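PDB 3TR6: O-methyltransferase from Coxiella burnetii, which probably transfers methyl groups from S-adenosylmethionine to hydroxyl oxygens of an acceptor molecule, and holds the product cofactor S-adenosylhomocysteine beside a nickel ion. Local coordinates for residues P50-L55 / L143-A148; V68-I71 / Y77-I80; V175-Q180 / S188-L193. All coordinates share one frame; numbering follows the deposited sequence.

Contact 1. Residues P50-L55 / L143-A148; sequences PEQAQL and LIYIDA. With NI (nickel (II) ion), chain B; SAH (S-adenosyl-L-homocysteine), chain C.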
loop_
_atom_site.group_PDB
_atom_site.type_symbol
_atom_site.label_atom_id
_atom_site.label_comp_id
_atom_site.label_asym_id
_atom_site.label_seq_id
_atom_site.Cartn_x
_atom_site.Cartn_y
_atom_site.Cartn_z
ATOM N N PRO A 50 -4.725 -9.067 10.681
ATOM C CA PRO A 50 -5.758 -8.027 10.671
ATOM C C PRO A 50 -5.298 -6.780 9.920
ATOM O O PRO A 50 -6.069 -6.203 9.152
ATOM C CB PRO A 50 -5.952 -7.721 12.156
ATOM C CG PRO A 50 -5.601 -8.991 12.837
ATOM C CD PRO A 50 -4.485 -9.597 12.033
ATOM N N GLU A 51 -4.047 -6.384 10.126
ATOM C CA GLU A 51 -3.522 -5.176 9.502
ATOM C C GLU A 51 -3.304 -5.348 8.001
ATOM O O GLU A 51 -3.484 -4.401 7.236
ATOM C CB GLU A 51 -2.230 -4.714 10.183
ATOM C CG GLU A 51 -1.065 -5.681 10.067
ATOM C CD GLU A 51 -1.006 -6.671 11.211
ATOM O OE1 GLU A 51 -2.073 -7.060 11.722
ATOM O OE2 GLU A 51 0.112 -7.055 11.610
ATOM N N GLN A 52 -2.917 -6.548 7.580
ATOM C CA GLN A 52 -2.730 -6.809 6.156
ATOM C C GLN A 52 -4.077 -6.826 5.438
ATOM O O GLN A 52 -4.218 -6.277 4.346
ATOM C CB GLN A 52 -1.992 -8.128 5.918
ATOM C CG GLN A 52 -1.549 -8.303 4.473
ATOM C CD GLN A 52 -1.011 -9.689 4.178
ATOM O OE1 GLN A 52 -1.773 -10.623 3.928
ATOM N NE2 GLN A 52 0.310 -9.828 4.196
ATOM N N ALA A 53 -5.062 -7.462 6.064
ATOM C CA ALA A 53 -6.410 -7.518 5.516
ATOM C C ALA A 53 -6.984 -6.115 5.367
ATOM O O ALA A 53 -7.679 -5.817 4.398
ATOM C CB ALA A 53 -7.304 -8.358 6.404
ATOM N N GLN A 54 -6.693 -5.257 6.337
ATOM C CA GLN A 54 -7.189 -3.889 6.314
ATOM C C GLN A 54 -6.650 -3.130 5.108
ATOM O O GLN A 54 -7.353 -2.309 4.517
ATOM C CB GLN A 54 -6.825 -3.163 7.607
ATOM C CG GLN A 54 -7.242 -1.709 7.632
ATOM C CD GLN A 54 -7.156 -1.111 9.016
ATOM O OE1 GLN A 54 -7.449 -1.777 10.009
ATOM N NE2 GLN A 54 -6.748 0.153 9.093
ATOM N N LEU A 55 -5.399 -3.412 4.751
ATOM C CA LEU A 55 -4.781 -2.826 3.571
ATOM C C LEU A 55 -5.479 -3.314 2.308
ATOM O O LEU A 55 -5.677 -2.548 1.367
ATOM C CB LEU A 55 -3.293 -3.183 3.519
ATOM C CG LEU A 55 -2.558 -2.996 2.185
ATOM C CD1 LEU A 55 -2.579 -1.536 1.736
ATOM C CD2 LEU A 55 -1.128 -3.506 2.289
ATOM N N LEU A 143 -9.063 -7.407 -8.848
ATOM C CA LEU A 143 -8.151 -7.690 -7.751
ATOM C C LEU A 143 -8.153 -9.168 -7.406
ATOM O O LEU A 143 -9.207 -9.756 -7.166
ATOM C CB LEU A 143 -8.548 -6.866 -6.521
ATOM C CG LEU A 143 -7.813 -7.152 -5.207
ATOM C CD1 LEU A 143 -6.318 -7.000 -5.381
ATOM C CD2 LEU A 143 -8.317 -6.241 -4.098
ATOM N N ILE A 144 -6.969 -9.768 -7.381
ATOM C CA ILE A 144 -6.834 -11.162 -6.974
ATOM C C ILE A 144 -5.846 -11.321 -5.809
ATOM O O ILE A 144 -4.695 -10.890 -5.891
ATOM C CB ILE A 144 -6.418 -12.062 -8.156
ATOM C CG1 ILE A 144 -7.447 -11.968 -9.284
ATOM C CG2 ILE A 144 -6.279 -13.505 -7.709
ATOM C CD1 ILE A 144 -7.102 -12.797 -10.515
ATOM N N TYR A 145 -6.312 -11.942 -4.728
ATOM C CA TYR A 145 -5.496 -12.171 -3.540
ATOM C C TYR A 145 -5.103 -13.639 -3.441
ATOM O O TYR A 145 -5.955 -14.509 -3.257
ATOM C CB TYR A 145 -6.258 -11.733 -2.287
ATOM C CG TYR A 145 -5.538 -11.974 -0.975
ATOM C CD1 TYR A 145 -4.250 -11.503 -0.763
ATOM C CD2 TYR A 145 -6.166 -12.647 0.066
ATOM C CE1 TYR A 145 -3.598 -11.714 0.446
ATOM C CE2 TYR A 145 -5.532 -12.860 1.274
ATOM C CZ TYR A 145 -4.248 -12.396 1.463
ATOM O OH TYR A 145 -3.622 -12.615 2.674
ATOM N N ILE A 146 -3.806 -13.903 -3.573
ATOM C CA ILE A 146 -3.289 -15.265 -3.585
ATOM C C ILE A 146 -2.736 -15.659 -2.222
ATOM O O ILE A 146 -1.702 -15.148 -1.795
ATOM C CB ILE A 146 -2.172 -15.425 -4.626
ATOM C CG1 ILE A 146 -2.679 -15.033 -6.019
ATOM C CG2 ILE A 146 -1.626 -16.847 -4.598
ATOM C CD1 ILE A 146 -1.598 -14.985 -7.070
ATOM N N ASP A 147 -3.418 -16.582 -1.549
ATOM C CA ASP A 147 -3.047 -16.969 -0.192
ATOM C C ASP A 147 -3.478 -18.404 0.132
ATOM O O ASP A 147 -4.161 -18.656 1.126
ATOM C CB ASP A 147 -3.639 -15.971 0.809
ATOM C CG ASP A 147 -3.179 -16.219 2.225
ATOM O OD1 ASP A 147 -3.801 -15.668 3.158
ATOM O OD2 ASP A 147 -2.197 -16.969 2.405
ATOM N N ALA A 148 -3.072 -19.343 -0.717
ATOM C CA ALA A 148 -3.389 -20.755 -0.517
ATOM C C ALA A 148 -2.116 -21.591 -0.387
ATOM O O ALA A 148 -1.150 -21.167 0.243
ATOM C CB ALA A 148 -4.256 -21.269 -1.655
HETATM NI NI NI B . -1.260 -16.133 4.656
HETATM N N SAH C . -6.763 -15.818 3.304
HETATM C CA SAH C . -7.037 -16.807 4.310
HETATM C CB SAH C . -5.837 -17.710 4.543
HETATM C CG SAH C . -5.968 -19.141 4.075
HETATM S SD SAH C . -4.666 -20.276 4.532
HETATM C C SAH C . -7.406 -16.137 5.588
HETATM O O SAH C . -7.336 -16.787 6.667
HETATM O OXT SAH C . -7.783 -14.938 5.602
HETATM C "C5'" SAH C . -4.474 -21.520 3.265
HETATM C "C4'" SAH C . -5.673 -22.107 2.742
HETATM O "O4'" SAH C . -5.407 -22.654 1.404
HETATM C "C3'" SAH C . -6.099 -23.248 3.578
HETATM O "O3'" SAH C . -7.375 -23.029 4.021
HETATM C "C2'" SAH C . -6.061 -24.419 2.687
HETATM O "O2'" SAH C . -7.130 -25.246 2.927
HETATM C "C1'" SAH C . -6.165 -23.821 1.332
HETATM N N9 SAH C . -5.704 -24.653 0.225
HETATM C C8 SAH C . -4.662 -25.500 0.228
HETATM N N7 SAH C . -4.580 -26.057 -0.991
HETATM C C5 SAH C . -5.566 -25.565 -1.768
HETATM C C6 SAH C . -5.959 -25.779 -3.093
HETATM N N6 SAH C . -5.252 -26.698 -3.927
HETATM N N1 SAH C . -7.019 -25.104 -3.570
HETATM C C2 SAH C . -7.695 -24.241 -2.800
HETATM N N3 SAH C . -7.345 -24.016 -1.528
HETATM C C4 SAH C . -6.289 -24.661 -0.990
#

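Contact 2. Residues V68-I71 / Y77-I80; sequences VIDI and YSAI. With SAH (S-adenosyl-L-homocysteine), chain C.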
loop_
_atom_site.group_PDB
_atom_site.type_symbol
_atom_site.label_atom_id
_atom_site.label_comp_id
_atom_site.label_asym_id
_atom_site.label_seq_id
_atom_site.Cartn_x
_atom_site.Cartn_y
_atom_site.Cartn_z
ATOM N N VAL A 68 -13.605 -9.472 -7.511
ATOM C CA VAL A 68 -12.451 -9.887 -6.726
ATOM C C VAL A 68 -12.379 -11.402 -6.591
ATOM O O VAL A 68 -13.404 -12.075 -6.486
ATOM C CB VAL A 68 -12.502 -9.270 -5.310
ATOM C CG1 VAL A 68 -11.371 -9.806 -4.442
ATOM C CG2 VAL A 68 -12.454 -7.753 -5.391
ATOM N N ILE A 69 -11.165 -11.938 -6.607
ATOM C CA ILE A 69 -10.967 -13.348 -6.298
ATOM C C ILE A 69 -10.130 -13.508 -5.035
ATOM O O ILE A 69 -9.120 -12.829 -4.849
ATOM C CB ILE A 69 -10.292 -14.115 -7.445
ATOM C CG1 ILE A 69 -11.057 -13.911 -8.753
ATOM C CG2 ILE A 69 -10.218 -15.592 -7.105
ATOM C CD1 ILE A 69 -10.490 -14.699 -9.917
ATOM N N ASP A 70 -10.563 -14.411 -4.167
ATOM C CA ASP A 70 -9.870 -14.678 -2.920
ATOM C C ASP A 70 -9.400 -16.128 -2.913
ATOM O O ASP A 70 -10.184 -17.039 -2.658
ATOM C CB ASP A 70 -10.802 -14.389 -1.739
ATOM C CG ASP A 70 -10.189 -14.746 -0.402
ATOM O OD1 ASP A 70 -9.273 -14.027 0.042
ATOM O OD2 ASP A 70 -10.638 -15.733 0.220
ATOM N N ILE A 71 -8.124 -16.339 -3.219
ATOM C CA ILE A 71 -7.559 -17.684 -3.268
ATOM C C ILE A 71 -7.037 -18.141 -1.902
ATOM O O ILE A 71 -5.996 -17.675 -1.434
ATOM C CB ILE A 71 -6.432 -17.783 -4.308
ATOM C CG1 ILE A 71 -6.926 -17.296 -5.674
ATOM C CG2 ILE A 71 -5.924 -19.208 -4.404
ATOM C CD1 ILE A 71 -5.892 -17.418 -6.775
ATOM N N TYR A 77 -11.394 -14.864 6.578
ATOM C CA TYR A 77 -11.059 -13.541 7.104
ATOM C C TYR A 77 -10.830 -12.520 5.984
ATOM O O TYR A 77 -11.433 -11.446 5.975
ATOM C CB TYR A 77 -9.843 -13.597 8.040
ATOM C CG TYR A 77 -9.640 -12.326 8.844
ATOM C CD1 TYR A 77 -10.117 -12.216 10.146
ATOM C CD2 TYR A 77 -8.987 -11.229 8.295
ATOM C CE1 TYR A 77 -9.940 -11.054 10.881
ATOM C CE2 TYR A 77 -8.808 -10.066 9.018
ATOM C CZ TYR A 77 -9.285 -9.982 10.309
ATOM O OH TYR A 77 -9.102 -8.819 11.021
ATOM N N SER A 78 -9.958 -12.856 5.039
ATOM C CA SER A 78 -9.640 -11.945 3.946
ATOM C C SER A 78 -10.822 -11.774 2.996
ATOM O O SER A 78 -11.034 -10.693 2.443
ATOM C CB SER A 78 -8.406 -12.427 3.180
ATOM O OG SER A 78 -8.587 -13.742 2.683
ATOM N N ALA A 79 -11.589 -12.846 2.813
ATOM C CA ALA A 79 -12.768 -12.809 1.959
ATOM C C ALA A 79 -13.786 -11.812 2.493
ATOM O O ALA A 79 -14.385 -11.053 1.733
ATOM C CB ALA A 79 -13.388 -14.192 1.849
ATOM N N ILE A 80 -13.971 -11.819 3.807
ATOM C CA ILE A 80 -14.908 -10.914 4.459
ATOM C C ILE A 80 -14.346 -9.498 4.563
ATOM O O ILE A 80 -15.075 -8.519 4.407
ATOM C CB ILE A 80 -15.281 -11.422 5.861
ATOM C CG1 ILE A 80 -16.049 -12.744 5.752
ATOM C CG2 ILE A 80 -16.093 -10.380 6.606
ATOM C CD1 ILE A 80 -16.276 -13.436 7.078
HETATM N N SAH C . -6.763 -15.818 3.304
HETATM C CA SAH C . -7.037 -16.807 4.310
HETATM C CB SAH C . -5.837 -17.710 4.543
HETATM C CG SAH C . -5.968 -19.141 4.075
HETATM S SD SAH C . -4.666 -20.276 4.532
HETATM C C SAH C . -7.406 -16.137 5.588
HETATM O O SAH C . -7.336 -16.787 6.667
HETATM O OXT SAH C . -7.783 -14.938 5.602
HETATM C "C5'" SAH C . -4.474 -21.520 3.265
HETATM C "C4'" SAH C . -5.673 -22.107 2.742
HETATM O "O4'" SAH C . -5.407 -22.654 1.404
HETATM C "C3'" SAH C . -6.099 -23.248 3.578
HETATM O "O3'" SAH C . -7.375 -23.029 4.021
HETATM C "C2'" SAH C . -6.061 -24.419 2.687
HETATM O "O2'" SAH C . -7.130 -25.246 2.927
HETATM C "C1'" SAH C . -6.165 -23.821 1.332
HETATM N N9 SAH C . -5.704 -24.653 0.225
HETATM C C8 SAH C . -4.662 -25.500 0.228
HETATM N N7 SAH C . -4.580 -26.057 -0.991
HETATM C C5 SAH C . -5.566 -25.565 -1.768
HETATM C C6 SAH C . -5.959 -25.779 -3.093
HETATM N N6 SAH C . -5.252 -26.698 -3.927
HETATM N N1 SAH C . -7.019 -25.104 -3.570
HETATM C C2 SAH C . -7.695 -24.241 -2.800
HETATM N N3 SAH C . -7.345 -24.016 -1.528
HETATM C C4 SAH C . -6.289 -24.661 -0.990
HETATM O O HOH W 1 -10.840 -15.852 3.218
#

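Contact 3. Residues V175-Q180 / S188-L193; sequences VLRRGQ and SENNQL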
loop_
_atom_site.group_PDB
_atom_site.type_symbol
_atom_site.label_atom_id
_atom_site.label_comp_id
_atom_site.label_asym_id
_atom_site.label_seq_id
_atom_site.Cartn_x
_atom_site.Cartn_y
_atom_site.Cartn_z
ATOM N N VAL A 175 5.349 -13.674 1.197
ATOM C CA VAL A 175 6.534 -13.609 0.343
ATOM C C VAL A 175 7.829 -13.477 1.147
ATOM O O VAL A 175 8.919 -13.624 0.600
ATOM C CB VAL A 175 6.444 -12.452 -0.678
ATOM C CG1 VAL A 175 5.444 -12.785 -1.774
ATOM C CG2 VAL A 175 6.084 -11.145 0.019
ATOM N N LEU A 176 7.711 -13.204 2.445
ATOM C CA LEU A 176 8.891 -13.046 3.293
ATOM C C LEU A 176 9.194 -14.296 4.116
ATOM O O LEU A 176 10.320 -14.484 4.578
ATOM C CB LEU A 176 8.762 -11.820 4.206
ATOM C CG LEU A 176 8.779 -10.466 3.493
ATOM C CD1 LEU A 176 8.705 -9.312 4.488
ATOM C CD2 LEU A 176 10.011 -10.337 2.607
ATOM N N ARG A 177 8.185 -15.146 4.290
ATOM C CA ARG A 177 8.332 -16.395 5.043
ATOM C C ARG A 177 8.983 -16.201 6.415
ATOM O O ARG A 177 9.949 -16.883 6.755
ATOM C CB ARG A 177 9.096 -17.440 4.225
ATOM C CG ARG A 177 8.326 -17.962 3.021
ATOM C CD ARG A 177 9.034 -19.143 2.370
ATOM N NE ARG A 177 9.154 -20.281 3.278
ATOM C CZ ARG A 177 8.256 -21.255 3.379
ATOM N NH1 ARG A 177 7.163 -21.233 2.625
ATOM N NH2 ARG A 177 8.449 -22.252 4.234
ATOM N N ARG A 178 8.441 -15.271 7.193
ATOM C CA ARG A 178 8.945 -14.976 8.534
ATOM C C ARG A 178 10.457 -14.738 8.574
ATOM O O ARG A 178 11.087 -14.858 9.625
ATOM C CB ARG A 178 8.547 -16.080 9.522
ATOM C CG ARG A 178 7.060 -16.402 9.529
ATOM C CD ARG A 178 6.634 -17.151 10.787
ATOM N NE ARG A 178 6.232 -16.243 11.862
ATOM C CZ ARG A 178 6.912 -16.060 12.992
ATOM N NH1 ARG A 178 8.037 -16.731 13.211
ATOM N NH2 ARG A 178 6.464 -15.210 13.907
ATOM N N GLY A 179 11.036 -14.400 7.425
ATOM C CA GLY A 179 12.448 -14.076 7.354
ATOM C C GLY A 179 13.298 -15.131 6.673
ATOM O O GLY A 179 14.388 -14.830 6.183
ATOM N N GLN A 180 12.801 -16.366 6.637
ATOM C CA GLN A 180 13.545 -17.490 6.070
ATOM C C GLN A 180 14.019 -17.216 4.652
ATOM O O GLN A 180 15.002 -17.795 4.188
ATOM C CB GLN A 180 12.679 -18.747 6.046
ATOM C CG GLN A 180 12.352 -19.332 7.400
ATOM C CD GLN A 180 11.576 -20.628 7.278
ATOM O OE1 GLN A 180 12.007 -21.562 6.595
ATOM N NE2 GLN A 180 10.417 -20.688 7.925
ATOM N N SER A 188 14.827 -25.333 2.308
ATOM C CA SER A 188 13.596 -26.115 2.314
ATOM C C SER A 188 12.870 -25.920 0.981
ATOM O O SER A 188 12.951 -24.851 0.376
ATOM C CB SER A 188 12.697 -25.741 3.496
ATOM O OG SER A 188 12.382 -24.363 3.497
ATOM N N GLU A 189 12.182 -26.960 0.519
ATOM C CA GLU A 189 11.513 -26.930 -0.780
ATOM C C GLU A 189 10.732 -25.638 -1.011
ATOM O O GLU A 189 10.924 -24.953 -2.019
ATOM C CB GLU A 189 10.591 -28.144 -0.937
ATOM C CG GLU A 189 9.529 -28.010 -2.026
ATOM C CD GLU A 189 10.108 -28.010 -3.433
ATOM O OE1 GLU A 189 11.339 -27.844 -3.580
ATOM O OE2 GLU A 189 9.326 -28.181 -4.395
ATOM N N ASN A 190 9.855 -25.309 -0.069
ATOM C CA ASN A 190 8.997 -24.137 -0.203
ATOM C C ASN A 190 9.757 -22.814 -0.172
ATOM O O ASN A 190 9.360 -21.843 -0.818
ATOM C CB ASN A 190 7.895 -24.148 0.858
ATOM C CG ASN A 190 6.540 -24.518 0.284
ATOM O OD1 ASN A 190 6.432 -24.902 -0.882
ATOM N ND2 ASN A 190 5.499 -24.405 1.101
ATOM N N ASN A 191 10.853 -22.774 0.575
ATOM C CA ASN A 191 11.643 -21.555 0.662
ATOM C C ASN A 191 12.325 -21.230 -0.662
ATOM O O ASN A 191 12.390 -20.071 -1.066
ATOM C CB ASN A 191 12.671 -21.651 1.788
ATOM C CG ASN A 191 13.210 -20.300 2.193
ATOM O OD1 ASN A 191 12.520 -19.519 2.849
ATOM N ND2 ASN A 191 14.448 -20.015 1.808
ATOM N N GLN A 192 12.822 -22.257 -1.341
ATOM C CA GLN A 192 13.455 -22.066 -2.641
ATOM C C GLN A 192 12.443 -21.648 -3.711
ATOM O O GLN A 192 12.777 -20.902 -4.630
ATOM C CB GLN A 192 14.205 -23.331 -3.066
ATOM C CG GLN A 192 15.546 -23.521 -2.367
ATOM C CD GLN A 192 16.581 -22.486 -2.787
ATOM O OE1 GLN A 192 16.977 -21.625 -1.998
ATOM N NE2 GLN A 192 17.029 -22.572 -4.036
ATOM N N LEU A 193 11.209 -22.128 -3.584
ATOM C CA LEU A 193 10.147 -21.755 -4.514
ATOM C C LEU A 193 9.792 -20.275 -4.410
ATOM O O LEU A 193 9.564 -19.613 -5.424
ATOM C CB LEU A 193 8.890 -22.600 -4.289
ATOM C CG LEU A 193 8.830 -23.945 -5.009
ATOM C CD1 LEU A 193 7.424 -24.506 -4.936
ATOM C CD2 LEU A 193 9.271 -23.796 -6.458
#

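Contact 1. Residues P50-L55 / L143-A148
The Tyr-145 ring and the Gln-52 side-chain amide stand almost perpendicular, their planes 81° apart, and meet through their polar ends: Tyr-145 OH donates to Gln-52 OE1 over 3.0 Å. Around the ring, Gln-52 OE1 and the amino nitrogen of S-adenosylhomocysteine both approach at a slant; the nearest ring atom to the latter is CE2, 3.8 Å from the ligand N. This is the heart of the Rossmann-like fold of class I methyltransferases, where the fourth strand in chain order, 141-146, carries its ligand residues out at the carboxyl end of the parallel sheet. The bond from Tyr-145 comes in nearly along the C=O axis of Gln-52, with an angle of 166° at OE1. Gln-52 reaches the tyrosine because its CG lies anti to the backbone N (chi1 -169°) and the chain runs on extended, carrying the amide from helix 50-63 across to the strand. The other end of that amide, NE2, is bonded to Asp-173 OD1 and to the carbonyl of Ile-214, so the glutamine works as a second-shell residue, tying the phenol to a carboxylate that also binds nickel. Tyr-145 OH is further hydrogen-bonded to Thr-48, whose hydroxyl oxygen is also hydrogen-bonded to S-adenosylhomocysteine. Both side chains are buried, and each has further polar partners besides the other. Two residues beyond the tyrosine the chain has left the strand, and Asp-147 serves both bound groups with one carboxylate. Its OD1 accepts a hydrogen bond of 3.0 Å from the amino N of S-adenosylhomocysteine, whereas its OD2 is bound to the nickel ion at 2.6 Å.

Contact 2. Residues V68-I71 / Y77-I80
Ser-78 OG is gripped from two directions: it donates to Asp-70 OD1 over 2.7 Å and accepts from the amino N of S-adenosylhomocysteine over 2.8 Å. The hydroxyl thus bridges a carboxylate of the sheet and the ligand's amino group, which is probably charged. It meets Asp-70 OD1 on the syn side, 19° out of the carboxylate plane. With chi1 at 57°, Ser-78 OG sits between its own backbone N and carbonyl carbon, which leaves the hydroxyl near the amide that binds the carboxylate of the same amino-acid moiety: Ser-78 N gives a hydrogen bond of 3.1 Å to the ligand atom OXT. Strand 67-71, the turn after it and helix 77-83 open the first beta-alpha-beta unit of the fold, and the end of the strand with the loop after it corresponds to the first conserved motif of S-adenosylmethionine-dependent methyltransferases. The start of the helix faces the ligand carboxylate, and its dipole would be expected to reinforce the bond from Ser-78. Asp-70 spends its second oxygen differently. OD2 lies 3.5 Å from Ala-79 CB, is hydrogen-bonded to Thr-94 on the adjoining strand 91-96, and takes a further bond of 3.0 Å from a water. That water in turn accepts from the backbone N of Ala-79 at 3.1 Å, linking the carboxylate to the first turn of the helix.

Contact 3. Residues V175-Q180 / S188-L193
Arg-177 and Asn-191 share most of the buried surface here, with Gln-180 adding a smaller part. They join the loop that follows strand 168-173 to the opening turn of helix 189-203, whose N-cap position is held by Ser-188; in the Rossmann-like fold this is the connection that leaves the last parallel strand for the antiparallel edge of the sheet. The guanidinium of Arg-177 lies over the backbone of that turn: one of its faces has Asn-191 N 4.0 Å above its centre, with the carbonyl carbon of Asn-190 beside it, displaced toward the rim. Asn-190 CB comes over the same face and lies 3.5 Å from Arg-177 NH1. The two asparagine amides do not stack on the cation; the Asn-191 amide plane is turned 77° from it. A bend at chi3 lets the arginine rise from the loop and then fold its planar end against the helix. Asn-191 works in the opposite sense, sending its amide from the helix back to the loop, and its CG anti to the backbone N (chi1 -162°) carries it there. Its OD1 packs on Gln-180, 3.3 Å from CB. The loop itself winds tightly, with Gln-180 N bonded to the carbonyl of Arg-177. Leu-176 and Arg-178 pack against Leu-15 and Met-4 of the second subunit, respectively. Ser-188 OG and Gln-180 OE1 both bond to Asn-186, the latter weakly. A weak hydrogen bond runs from Asn-191 ND2 to the backbone O of Gln-180 at 3.3 Å, with an angle of 134° at the hydrogen.

In the fold
Contacts 1 and 2 are buried and lie side by side, their centres 7 Å apart, because strands 141-146 and 67-71 are neighbours in one sheet, joined by probable backbone bonds of Ile-71 with Tyr-145 and Asp-147. Both touch S-adenosylhomocysteine, and their small interfaces rest largely on directed polar bonds passing through hydroxyls, an amide and carboxylates. Contact 3 is a surface contact, its centre 18 Å from that of contact 1 and 23 Å from that of contact 2, and it touches neither. It buries more area yet relies on packing of a guanidinium over a helix turn and of an asparagine amide against the loop. Contacts 1 and 3 both reach the second subunit, whereas contact 2 does not.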